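Local coordinates for hydrolase, isochorismatase family (Pseudomonas putida KT2440, PDB 4H17), which is probably a hydrolase of the isochorismatase family, with a Rossmann-like fold, whose natural substrate and reaction are not established, at residues L153-S158 and A188-T193; A24-I29 and D125-G130; F131-S136 and Q174-E179; L40-M45 and A157-D162. All blocks are in the same frame, centred on the assembly; numbering follows the deposited sequence.

Contact 1: L153-S158 and A188-T193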
loop_
_atom_site.group_PDB
_atom_site.type_symbol
_atom_site.label_atom_id
_atom_site.label_comp_id
_atom_site.label_asym_id
_atom_site.label_seq_id
_atom_site.Cartn_x
_atom_site.Cartn_y
_atom_site.Cartn_z
ATOM N N LEU A 153 -2.558 12.235 -6.277
ATOM C CA LEU A 153 -3.571 11.219 -6.530
ATOM C C LEU A 153 -4.913 11.882 -6.593
ATOM O O LEU A 153 -5.304 12.600 -5.669
ATOM C CB LEU A 153 -3.534 10.190 -5.397
ATOM C CG LEU A 153 -4.547 9.062 -5.389
ATOM C CD1 LEU A 153 -4.587 8.230 -6.642
ATOM C CD2 LEU A 153 -4.260 8.188 -4.187
ATOM N N VAL A 154 -5.665 11.622 -7.650
ATOM C CA VAL A 154 -6.909 12.371 -7.877
ATOM C C VAL A 154 -8.051 11.574 -7.272
ATOM O O VAL A 154 -8.498 10.578 -7.836
ATOM C CB VAL A 154 -7.172 12.638 -9.358
ATOM C CG1 VAL A 154 -8.382 13.537 -9.539
ATOM C CG2 VAL A 154 -5.938 13.233 -9.993
ATOM N N GLU A 155 -8.499 12.000 -6.089
ATOM C CA GLU A 155 -9.322 11.129 -5.242
ATOM C C GLU A 155 -10.712 10.859 -5.824
ATOM O O GLU A 155 -11.314 9.816 -5.575
ATOM C CB GLU A 155 -9.474 11.722 -3.835
ATOM C CG GLU A 155 -10.062 13.114 -3.841
ATOM C CD GLU A 155 -9.907 13.801 -2.504
ATOM O OE1 GLU A 155 -10.035 13.098 -1.469
ATOM O OE2 GLU A 155 -9.658 15.030 -2.504
ATOM N N ASP A 156 -11.211 11.799 -6.613
ATOM C CA ASP A 156 -12.536 11.669 -7.244
ATOM C C ASP A 156 -12.480 11.176 -8.698
ATOM O O ASP A 156 -13.485 11.085 -9.388
ATOM C CB ASP A 156 -13.370 12.955 -7.064
ATOM C CG ASP A 156 -12.731 14.175 -7.694
ATOM O OD1 ASP A 156 -11.660 14.077 -8.316
ATOM O OD2 ASP A 156 -13.328 15.269 -7.549
ATOM N N ALA A 157 -11.293 10.727 -9.082
ATOM C CA ALA A 157 -11.038 10.076 -10.378
ATOM C C ALA A 157 -10.486 8.668 -10.119
ATOM O O ALA A 157 -9.717 8.110 -10.927
ATOM C CB ALA A 157 -10.075 10.882 -11.192
ATOM N N SER A 158 -10.871 8.118 -8.986
ATOM C CA SER A 158 -10.427 6.787 -8.549
ATOM C C SER A 158 -11.583 6.179 -7.771
ATOM O O SER A 158 -12.467 6.903 -7.254
ATOM C CB SER A 158 -9.139 6.910 -7.737
ATOM O OG SER A 158 -8.701 5.630 -7.215
ATOM N N ALA A 188 1.294 10.543 -1.162
ATOM C CA ALA A 188 0.887 11.423 -2.270
ATOM C C ALA A 188 0.218 12.658 -1.764
ATOM O O ALA A 188 -0.285 12.669 -0.650
ATOM C CB ALA A 188 -0.093 10.697 -3.184
ATOM N N CYS A 189 0.232 13.715 -2.568
ATOM C CA CYS A 189 -0.783 14.781 -2.439
ATOM C C CYS A 189 -2.069 14.189 -2.909
ATOM O O CYS A 189 -2.094 13.478 -3.921
ATOM C CB CYS A 189 -0.404 15.986 -3.285
ATOM S SG CYS A 189 0.949 16.934 -2.561
ATOM N N VAL A 190 -3.154 14.459 -2.200
ATOM C CA VAL A 190 -4.466 13.989 -2.635
ATOM C C VAL A 190 -5.271 15.221 -2.957
ATOM O O VAL A 190 -5.354 16.154 -2.131
ATOM C CB VAL A 190 -5.122 13.111 -1.553
ATOM C CG1 VAL A 190 -6.518 12.674 -1.942
ATOM C CG2 VAL A 190 -4.246 11.875 -1.251
ATOM N N ALA A 191 -5.883 15.234 -4.148
ATOM C CA ALA A 191 -6.561 16.435 -4.664
ATOM C C ALA A 191 -7.757 16.047 -5.515
ATOM O O ALA A 191 -7.762 14.960 -6.089
ATOM C CB ALA A 191 -5.604 17.257 -5.475
ATOM N N PRO A 192 -8.799 16.918 -5.580
ATOM C CA PRO A 192 -9.913 16.672 -6.483
ATOM C C PRO A 192 -9.600 17.153 -7.909
ATOM O O PRO A 192 -8.759 18.030 -8.141
ATOM C CB PRO A 192 -11.046 17.471 -5.872
ATOM C CG PRO A 192 -10.377 18.608 -5.183
ATOM C CD PRO A 192 -9.007 18.138 -4.769
ATOM N N THR A 193 -10.277 16.521 -8.871
ATOM C CA THR A 193 -10.077 16.774 -10.281
ATOM C C THR A 193 -10.147 18.279 -10.584
ATOM O O THR A 193 -9.342 18.796 -11.360
ATOM C CB THR A 193 -11.155 16.011 -11.092
ATOM O OG1 THR A 193 -10.997 14.594 -10.922
ATOM C CG2 THR A 193 -11.150 16.317 -12.577
#

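Contact 2: A24-I29 and D125-G130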
loop_
_atom_site.group_PDB
_atom_site.type_symbol
_atom_site.label_atom_id
_atom_site.label_comp_id
_atom_site.label_asym_id
_atom_site.label_seq_id
_atom_site.Cartn_x
_atom_site.Cartn_y
_atom_site.Cartn_z
ATOM N N ALA A 24 3.474 18.025 -15.345
ATOM C CA ALA A 24 3.273 16.645 -14.894
ATOM C C ALA A 24 3.132 15.651 -16.031
ATOM O O ALA A 24 2.894 16.034 -17.148
ATOM C CB ALA A 24 2.043 16.573 -13.999
ATOM N N SER A 25 3.302 14.379 -15.682
ATOM C CA SER A 25 2.889 13.235 -16.527
ATOM C C SER A 25 1.596 12.668 -15.912
ATOM O O SER A 25 1.497 12.523 -14.684
ATOM C CB SER A 25 3.921 12.137 -16.548
ATOM O OG SER A 25 5.203 12.510 -17.095
ATOM N N LEU A 26 0.606 12.342 -16.751
ATOM C CA LEU A 26 -0.695 11.817 -16.287
ATOM C C LEU A 26 -0.705 10.300 -16.483
ATOM O O LEU A 26 -0.342 9.803 -17.554
ATOM C CB LEU A 26 -1.858 12.391 -17.074
ATOM C CG LEU A 26 -3.265 11.830 -16.796
ATOM C CD1 LEU A 26 -3.735 12.092 -15.371
ATOM C CD2 LEU A 26 -4.245 12.415 -17.786
ATOM N N ILE A 27 -1.037 9.576 -15.432
ATOM C CA ILE A 27 -1.118 8.105 -15.435
ATOM C C ILE A 27 -2.527 7.654 -15.078
ATOM O O ILE A 27 -3.038 7.985 -14.007
ATOM C CB ILE A 27 -0.116 7.448 -14.456
ATOM C CG1 ILE A 27 1.328 7.964 -14.688
ATOM C CG2 ILE A 27 -0.198 5.913 -14.568
ATOM C CD1 ILE A 27 2.355 7.522 -13.672
ATOM N N ILE A 28 -3.156 6.905 -16.003
ATOM C CA ILE A 28 -4.504 6.390 -15.798
ATOM C C ILE A 28 -4.386 4.880 -15.617
ATOM O O ILE A 28 -4.012 4.155 -16.542
ATOM C CB ILE A 28 -5.424 6.678 -16.995
ATOM C CG1 ILE A 28 -5.425 8.175 -17.293
ATOM C CG2 ILE A 28 -6.851 6.182 -16.704
ATOM C CD1 ILE A 28 -6.187 8.562 -18.529
ATOM N N ILE A 29 -4.725 4.415 -14.427
ATOM C CA ILE A 29 -4.543 2.999 -14.054
ATOM C C ILE A 29 -5.837 2.213 -14.205
ATOM O O ILE A 29 -6.860 2.468 -13.521
ATOM C CB ILE A 29 -4.002 2.902 -12.626
ATOM C CG1 ILE A 29 -2.617 3.546 -12.540
ATOM C CG2 ILE A 29 -3.936 1.464 -12.163
ATOM C CD1 ILE A 29 -2.006 3.648 -11.153
ATOM N N ASP A 125 6.873 14.978 -11.195
ATOM C CA ASP A 125 5.458 15.073 -10.815
ATOM C C ASP A 125 4.516 14.207 -11.664
ATOM O O ASP A 125 4.376 14.354 -12.877
ATOM C CB ASP A 125 4.922 16.514 -10.858
ATOM C CG ASP A 125 5.462 17.410 -9.737
ATOM O OD1 ASP A 125 5.147 17.150 -8.561
ATOM O OD2 ASP A 125 6.065 18.456 -10.003
ATOM N N LEU A 126 3.834 13.321 -10.957
ATOM C CA LEU A 126 2.884 12.386 -11.533
ATOM C C LEU A 126 1.502 12.655 -10.989
ATOM O O LEU A 126 1.305 12.766 -9.793
ATOM C CB LEU A 126 3.260 10.939 -11.207
ATOM C CG LEU A 126 4.706 10.482 -11.429
ATOM C CD1 LEU A 126 4.870 9.041 -10.970
ATOM C CD2 LEU A 126 5.168 10.703 -12.862
ATOM N N ILE A 127 0.541 12.760 -11.898
ATOM C CA ILE A 127 -0.864 12.819 -11.556
ATOM C C ILE A 127 -1.408 11.415 -11.847
ATOM O O ILE A 127 -1.265 10.908 -12.980
ATOM C CB ILE A 127 -1.622 13.908 -12.339
ATOM C CG1 ILE A 127 -1.052 15.288 -11.972
ATOM C CG2 ILE A 127 -3.114 13.829 -12.047
ATOM C CD1 ILE A 127 -1.404 16.390 -12.930
ATOM N N VAL A 128 -1.980 10.805 -10.812
ATOM C CA VAL A 128 -2.443 9.438 -10.835
ATOM C C VAL A 128 -3.929 9.278 -10.582
ATOM O O VAL A 128 -4.484 9.879 -9.660
ATOM C CB VAL A 128 -1.669 8.605 -9.795
ATOM C CG1 VAL A 128 -2.073 7.151 -9.832
ATOM C CG2 VAL A 128 -0.164 8.708 -9.953
ATOM N N CYS A 129 -4.577 8.471 -11.417
ATOM C CA CYS A 129 -5.969 8.173 -11.206
ATOM C C CYS A 129 -6.201 6.715 -11.610
ATOM O O CYS A 129 -5.287 6.088 -12.147
ATOM C CB CYS A 129 -6.839 9.136 -12.017
ATOM S SG CYS A 129 -6.601 9.042 -13.806
ATOM N N GLY A 130 -7.410 6.236 -11.352
ATOM C CA GLY A 130 -7.850 4.897 -11.777
ATOM C C GLY A 130 -8.192 3.951 -10.646
ATOM O O GLY A 130 -8.619 4.366 -9.557
#

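Contact 3: F131-S136 and Q174-E179. With SO4 (sulfate ion), chain C.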
loop_
_atom_site.group_PDB
_atom_site.type_symbol
_atom_site.label_atom_id
_atom_site.label_comp_id
_atom_site.label_asym_id
_atom_site.label_seq_id
_atom_site.Cartn_x
_atom_site.Cartn_y
_atom_site.Cartn_z
ATOM N N PHE A 131 -7.992 2.668 -10.896
ATOM C CA PHE A 131 -8.671 1.599 -10.223
ATOM C C PHE A 131 -7.789 0.406 -9.981
ATOM O O PHE A 131 -6.888 0.116 -10.800
ATOM C CB PHE A 131 -9.870 1.132 -11.087
ATOM C CG PHE A 131 -10.643 2.278 -11.623
ATOM C CD1 PHE A 131 -11.457 3.029 -10.783
ATOM C CD2 PHE A 131 -10.583 2.587 -12.947
ATOM C CE1 PHE A 131 -12.099 4.155 -11.256
ATOM C CE2 PHE A 131 -11.270 3.694 -13.461
ATOM C CZ PHE A 131 -12.062 4.469 -12.610
HETATM N N MSE A 132 -8.015 -0.350 -8.881
HETATM C CA MSE A 132 -8.826 0.046 -7.681
HETATM C C MSE A 132 -7.955 0.848 -6.748
HETATM O O MSE A 132 -6.725 0.657 -6.700
HETATM C CB MSE A 132 -9.302 -1.213 -6.951
HETATM C CG MSE A 132 -10.172 -2.077 -7.840
HETATM SE SE MSE A 132 -10.954 -3.636 -6.969
HETATM C CE MSE A 132 -9.295 -4.547 -6.386
ATOM N N SER A 133 -8.556 1.766 -6.021
ATOM C CA SER A 133 -7.782 2.706 -5.221
ATOM C C SER A 133 -6.889 1.973 -4.225
ATOM O O SER A 133 -5.747 2.399 -4.012
ATOM C CB SER A 133 -8.681 3.720 -4.502
ATOM O OG SER A 133 -9.624 3.117 -3.698
ATOM N N HIS A 134 -7.384 0.911 -3.598
ATOM C CA HIS A 134 -6.660 0.238 -2.489
ATOM C C HIS A 134 -5.599 -0.756 -2.979
ATOM O O HIS A 134 -4.804 -1.256 -2.188
ATOM C CB HIS A 134 -7.606 -0.472 -1.521
ATOM C CG HIS A 134 -8.310 -1.629 -2.128
ATOM N ND1 HIS A 134 -9.340 -1.478 -3.024
ATOM C CD2 HIS A 134 -8.093 -2.960 -2.031
ATOM C CE1 HIS A 134 -9.729 -2.659 -3.457
ATOM N NE2 HIS A 134 -9.020 -3.578 -2.837
ATOM N N SER A 135 -5.647 -1.111 -4.264
ATOM C CA SER A 135 -4.858 -2.229 -4.789
ATOM C C SER A 135 -3.821 -1.736 -5.812
ATOM O O SER A 135 -2.762 -1.289 -5.414
ATOM C CB SER A 135 -5.774 -3.350 -5.305
ATOM O OG SER A 135 -5.021 -4.399 -5.865
ATOM N N SER A 136 -4.150 -1.663 -7.112
ATOM C CA SER A 136 -3.135 -1.202 -8.089
ATOM C C SER A 136 -2.714 0.279 -7.916
ATOM O O SER A 136 -1.555 0.619 -8.108
ATOM C CB SER A 136 -3.542 -1.421 -9.569
ATOM O OG SER A 136 -3.451 -2.788 -9.938
ATOM N N GLN A 174 -15.901 3.900 2.594
ATOM C CA GLN A 174 -15.110 3.894 3.834
ATOM C C GLN A 174 -13.707 3.403 3.469
ATOM O O GLN A 174 -12.692 4.001 3.861
ATOM C CB GLN A 174 -15.729 3.037 4.899
ATOM C CG GLN A 174 -16.892 3.708 5.568
ATOM C CD GLN A 174 -17.504 2.854 6.631
ATOM O OE1 GLN A 174 -16.799 2.194 7.396
ATOM N NE2 GLN A 174 -18.835 2.890 6.718
ATOM N N ILE A 175 -13.647 2.349 2.658
ATOM C CA ILE A 175 -12.336 1.916 2.165
ATOM C C ILE A 175 -11.609 3.052 1.442
ATOM O O ILE A 175 -10.438 3.270 1.636
ATOM C CB ILE A 175 -12.452 0.736 1.181
ATOM C CG1 ILE A 175 -13.089 -0.490 1.839
ATOM C CG2 ILE A 175 -11.085 0.440 0.577
ATOM C CD1 ILE A 175 -12.375 -1.072 3.039
ATOM N N HIS A 176 -12.311 3.713 0.531
ATOM C CA HIS A 176 -11.707 4.742 -0.282
ATOM C C HIS A 176 -11.209 5.949 0.576
ATOM O O HIS A 176 -10.102 6.412 0.406
ATOM C CB HIS A 176 -12.672 5.153 -1.373
ATOM C CG HIS A 176 -12.050 6.001 -2.435
ATOM N ND1 HIS A 176 -11.115 5.516 -3.314
ATOM C CD2 HIS A 176 -12.231 7.304 -2.761
ATOM C CE1 HIS A 176 -10.751 6.470 -4.147
ATOM N NE2 HIS A 176 -11.426 7.564 -3.840
ATOM N N GLN A 177 -12.022 6.394 1.513
ATOM C CA GLN A 177 -11.659 7.502 2.404
ATOM C C GLN A 177 -10.460 7.127 3.247
ATOM O O GLN A 177 -9.554 7.915 3.395
ATOM C CB GLN A 177 -12.816 7.910 3.316
ATOM N N CYS A 178 -10.457 5.910 3.791
ATOM C CA CYS A 178 -9.308 5.487 4.569
ATOM C C CYS A 178 -8.054 5.457 3.705
ATOM O O CYS A 178 -6.991 5.950 4.106
ATOM C CB CYS A 178 -9.591 4.142 5.255
ATOM S SG CYS A 178 -10.829 4.234 6.607
ATOM N N GLU A 179 -8.135 4.916 2.490
ATOM C CA GLU A 179 -6.947 4.869 1.654
ATOM C C GLU A 179 -6.484 6.245 1.214
ATOM O O GLU A 179 -5.292 6.453 1.117
ATOM C CB GLU A 179 -7.052 3.911 0.495
ATOM C CG GLU A 179 -5.632 3.406 0.042
ATOM C CD GLU A 179 -4.877 2.458 1.008
ATOM O OE1 GLU A 179 -5.449 2.008 2.036
ATOM O OE2 GLU A 179 -3.667 2.142 0.758
HETATM S S SO4 C . -6.669 -3.912 -9.075
HETATM O O1 SO4 C . -5.739 -3.889 -10.224
HETATM O O2 SO4 C . -6.564 -2.705 -8.295
HETATM O O3 SO4 C . -6.261 -5.041 -8.205
HETATM O O4 SO4 C . -8.056 -4.210 -9.475
#

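Contact 4: L40-M45 and A157-D162. With EDO (1,2-ethanediol), chain H.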
loop_
_atom_site.group_PDB
_atom_site.type_symbol
_atom_site.label_atom_id
_atom_site.label_comp_id
_atom_site.label_asym_id
_atom_site.label_seq_id
_atom_site.Cartn_x
_atom_site.Cartn_y
_atom_site.Cartn_z
ATOM N N LEU A 40 -16.386 -7.370 -9.466
ATOM C CA LEU A 40 -15.431 -6.257 -9.390
ATOM C C LEU A 40 -16.082 -4.923 -9.795
ATOM O O LEU A 40 -15.405 -3.952 -9.989
ATOM C CB LEU A 40 -14.152 -6.531 -10.197
ATOM C CG LEU A 40 -13.359 -7.730 -9.699
ATOM C CD1 LEU A 40 -12.249 -7.963 -10.702
ATOM C CD2 LEU A 40 -12.805 -7.458 -8.295
ATOM N N LYS A 41 -17.422 -4.873 -9.831
ATOM C CA LYS A 41 -18.094 -3.627 -10.132
ATOM C C LYS A 41 -17.749 -2.625 -9.046
ATOM O O LYS A 41 -17.974 -2.934 -7.860
ATOM C CB LYS A 41 -19.618 -3.816 -10.162
ATOM C CG LYS A 41 -20.386 -2.582 -10.523
ATOM C CD LYS A 41 -21.887 -2.821 -10.346
ATOM C CE LYS A 41 -22.666 -1.562 -10.700
ATOM N NZ LYS A 41 -24.012 -1.864 -11.277
ATOM N N LEU A 42 -17.252 -1.438 -9.422
ATOM C CA LEU A 42 -16.786 -0.460 -8.437
ATOM C C LEU A 42 -17.899 0.497 -8.110
ATOM O O LEU A 42 -18.871 0.605 -8.880
ATOM C CB LEU A 42 -15.524 0.272 -8.850
ATOM C CG LEU A 42 -14.385 -0.692 -9.219
ATOM C CD1 LEU A 42 -13.162 0.122 -9.642
ATOM C CD2 LEU A 42 -13.973 -1.669 -8.123
ATOM N N SER A 43 -17.754 1.184 -6.980
ATOM C CA SER A 43 -18.765 2.133 -6.529
ATOM C C SER A 43 -18.402 3.538 -6.939
ATOM O O SER A 43 -17.238 3.898 -6.958
ATOM C CB SER A 43 -18.929 2.100 -5.008
ATOM O OG SER A 43 -19.354 0.838 -4.572
ATOM N N GLY A 44 -19.419 4.328 -7.266
ATOM C CA GLY A 44 -19.177 5.697 -7.703
ATOM C C GLY A 44 -18.447 5.786 -9.041
ATOM O O GLY A 44 -17.711 6.750 -9.272
HETATM N N MSE A 45 -18.692 4.851 -9.956
HETATM C CA MSE A 45 -17.969 4.844 -11.214
HETATM C C MSE A 45 -18.379 5.907 -12.159
HETATM O O MSE A 45 -17.543 6.412 -12.902
HETATM C CB MSE A 45 -18.052 3.544 -12.018
HETATM C CG MSE A 45 -17.172 2.463 -11.464
HETATM SE SE MSE A 45 -15.303 3.073 -11.623
HETATM C CE MSE A 45 -14.782 2.136 -13.253
ATOM N N ALA A 157 -11.293 10.727 -9.082
ATOM C CA ALA A 157 -11.038 10.076 -10.378
ATOM C C ALA A 157 -10.486 8.668 -10.119
ATOM O O ALA A 157 -9.717 8.110 -10.927
ATOM C CB ALA A 157 -10.075 10.882 -11.192
ATOM N N SER A 158 -10.871 8.118 -8.986
ATOM C CA SER A 158 -10.427 6.787 -8.549
ATOM C C SER A 158 -11.583 6.179 -7.771
ATOM O O SER A 158 -12.467 6.903 -7.254
ATOM C CB SER A 158 -9.139 6.910 -7.737
ATOM O OG SER A 158 -8.701 5.630 -7.215
ATOM N N ALA A 159 -11.617 4.856 -7.669
ATOM C CA ALA A 159 -12.683 4.180 -6.997
ATOM C C ALA A 159 -12.277 2.828 -6.517
ATOM O O ALA A 159 -11.258 2.265 -6.939
ATOM C CB ALA A 159 -13.904 4.059 -7.909
ATOM N N THR A 160 -13.120 2.275 -5.675
ATOM C CA THR A 160 -12.964 0.928 -5.198
ATOM C C THR A 160 -14.346 0.269 -5.006
ATOM O O THR A 160 -15.376 0.733 -5.566
ATOM C CB THR A 160 -12.078 0.912 -3.949
ATOM O OG1 THR A 160 -11.821 -0.443 -3.557
ATOM C CG2 THR A 160 -12.716 1.655 -2.827
ATOM N N ARG A 161 -14.332 -0.871 -4.334
ATOM C CA ARG A 161 -15.569 -1.613 -4.055
ATOM C C ARG A 161 -15.715 -1.960 -2.563
ATOM O O ARG A 161 -14.789 -1.782 -1.759
ATOM C CB ARG A 161 -15.622 -2.840 -4.927
ATOM C CG ARG A 161 -14.672 -3.967 -4.492
ATOM C CD ARG A 161 -14.634 -5.130 -5.480
ATOM N NE ARG A 161 -14.232 -6.405 -4.851
ATOM C CZ ARG A 161 -12.999 -6.717 -4.450
ATOM N NH1 ARG A 161 -11.980 -5.871 -4.623
ATOM N NH2 ARG A 161 -12.807 -7.897 -3.877
ATOM N N ASP A 162 -16.919 -2.400 -2.182
ATOM C CA ASP A 162 -17.146 -2.945 -0.868
ATOM C C ASP A 162 -16.186 -4.087 -0.616
ATOM O O ASP A 162 -16.062 -4.996 -1.450
ATOM C CB ASP A 162 -18.569 -3.499 -0.712
ATOM C CG ASP A 162 -19.673 -2.439 -0.716
ATOM O OD1 ASP A 162 -19.422 -1.246 -0.806
ATOM O OD2 ASP A 162 -20.845 -2.855 -0.614
HETATM C C1 EDO H . -16.375 5.532 -3.393
HETATM O O1 EDO H . -17.651 5.268 -4.005
HETATM C C2 EDO H . -15.306 5.239 -4.443
HETATM O O2 EDO H . -15.299 3.869 -4.851
#

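Contact 1: L153-S158 and A188-T193
Asp-156 grips Thr-193 with a single carboxylate oxygen: OD1 takes Thr-193 N at 2.9 Å through its syn lone pair and Thr-193 OG1 at 2.7 Å from above the carboxylate plane. The type I turn from Val-154 to Ala-157 presents this acid, and chi1 of 61°, which sets CG between the backbone N and the carbonyl carbon, swings it back to segment 188-193. Packing is tight beside it, where Val-154 CG1 comes within 3.1 Å of Thr-193 OG1. Leading into the turn, the two segments pair as parallel strands: Leu-153 N to Cys-189 O spans 2.7 Å, while Ala-191 N to Leu-153 O and Glu-155 N to Ala-191 O each span 3.1 Å. Strand 189-191 thereby closes one margin of the parallel sheet. The solvent side is looser. There the stem of Glu-155 crosses Val-190 at about a right angle, with CB 3.6 Å from Val-190 CG1, and the partly exposed side chain also packs on Lys-166 of the second subunit. Two donors converging on Asp-156 OD1 would probably favour the ionised carboxylate, which would probably make the two bonds at this end of the pair charge-assisted.

Contact 2: A24-I29 and D125-G130
Cys-129 holds SG between its backbone N and carbonyl carbon (chi1 62°), which lays the sulfur beside Ile-28, 3.8 Å from Ile-28 CG1. In Ile-127, CG1 stands anti to the carbonyl carbon (chi1 -63°) and the two branches part: CD1 runs out to Ala-24 CB at 3.6 Å, while CG2 meets Leu-26 CD1 at 3.8 Å. Helix 45-61 covers Leu-26 with Ala-59, Ile-28 with Ile-52 and Leu-56, and Cys-129 with Ile-52, while Ile-127 meets Ala-19, Leu-21 and Val-154. On the reverse face Ile-27 CD1 meets Leu-126 CD1 at 4.0 Å, crossing at a slant, and toward the carboxyl end of the strands Ile-29 CD1 reaches Val-128 CG1 at 3.7 Å. Helix 133-146 covers that end, with Val-141 on Val-128. The two strands are the central neighbours in the 3-2-1-4-5-6 order of this Rossmann-like parallel sheet, running 18° apart. Five backbone bonds alternate between them from Ser-25 N to Ile-29 N, the shortest being Ile-27 N to Ile-127 O at 2.8 Å. A sulfate, probably from the crystallisation liquor, lies about 6 Å from the Ile-29 side chain, consistent with a pocket at the carboxyl ends of the strands, where parallel alpha/beta folds usually place their sites. Gly-130 CA closes to 3.1 Å from Ile-29 O in a CA-H...O contact; a beta carbon on Gly-130 would collide with that oxygen. At the other end, the carboxylate of Asp-125 turns from the pair to a salt bridge with Arg-150.

Contact 3: F131-S136 and Q174-E179
Ser-133 and His-176 make the polar link between the helices. Ser-133 OG lies 2.9 Å from His-176 ND1, at the edge of the imidazole and near its plane, in a hydrogen bond that either group could donate. With CG anti to the backbone N (chi1 -168°), His-176 extends its ring to the serine, and its NE2 is hydrogen-bonded to Glu-155 O, so both ring nitrogens have partners and the flip of the ring is fixed. A leucine in place of His-176 would probably leave the Ser-133 hydroxyl and the Glu-155 carbonyl without these mates and remove the polar tie from helix 172-186 to this corner of strand 150-159. Apolar touches are sparse: His-134 CB meets Ile-175 CG2 at 4.2 Å, and Glu-179 CG passes His-134 CA at 4.2 Å, its carboxylate continuing to Ser-138 and a salt bridge with Arg-142. His-134 NE2 bonds Asp-185 of the second subunit. A sulfate, probably from the crystallisation liquor, marks a pocket at the helix start. A cis peptide precedes Met-132 (selenomethionine), as in related hydrolases, and Met-132 N and Ser-136 N both donate to sulfate O2, at 2.8 Å and 2.9 Å. Ser-135 OG adds a bond to O3 at 2.7 Å and Ser-136 OG one to O1 at 2.6 Å; Tyr-35 and His-71 also hold the ion. Paired amides on one oxygen are consistent with this family's oxyanion hole; Ser-136 OG also bonds Lys-103, and weakly Asp-30, where relatives have an Asp-Lys-Cys triad. Helices 133-146 and 172-186 lie side by side against strand 150-159.

Contact 4: L40-M45 and A157-D162
Ser-43 N and Thr-160 O join the loop and the strand end by one nearly straight hydrogen bond, 2.8 Å long with 175° at the hydrogen. At Thr-160 N and Ser-43 O a 1,2-ethanediol, probably from the crystallisation liquor, intervenes: its O2 accepts from the amide at 2.8 Å and donates to the carbonyl at 2.9 Å. Among the side chains, Leu-42 sets CB 3.3 Å from Thr-160 O and lays CD2 3.8 Å from Arg-161 CB. The methyl of Ala-159 fits against the loop, 3.5 Å from Ser-43 O, and SE of Met-45 (selenomethionine) touches that CB at 4.1 Å. Phe-131 packs on Leu-42, Met-45 and Ala-159 together. Arg-161, with CG between its backbone N and carbonyl carbon (chi1 74°), extends to NE alongside the loop; Leu-40 CD2 sits over one face of its guanidinium, 3.8 Å above the plane and offset toward the rim. The charged end goes on to Asp-185 of the second subunit in a salt bridge, and to Thr-6 O of that subunit. A leucine in its place would probably leave both those partners without their mate and take the flat guanidinium from over Leu-40 CD2. The loop before helix 45-61 is thus secured to the end of strand 150-159 mainly by one direct backbone bond and apolar cover, while the buried guanidinium carries ionic bonding across the dimer interface.

How the contacts relate
Contacts 2, 3 and 4 are buried and contact 1 partly so. Contact 2 is a wholly intrachain strand pair of aliphatic faces and a regular backbone ladder. Contact 1 belongs to the same sheet at its margin, where the ladder is short and a carboxylate supplies the last bonds; it touches the second subunit only through Glu-155. Contacts 3 and 4 lie beyond the carboxyl ends of the strands, about 9 Å apart between centres, and meet that subunit more widely; side-chain polar groups and charges weigh more there. Strand 150-159 runs through contacts 1 and 4, which share Ala-157 and Ser-158. Val-154 N reaches Val-128 O of contact 2, Glu-155 O bonds His-176 of contact 3, and Ser-133 N reaches Ala-159 O of contact 4.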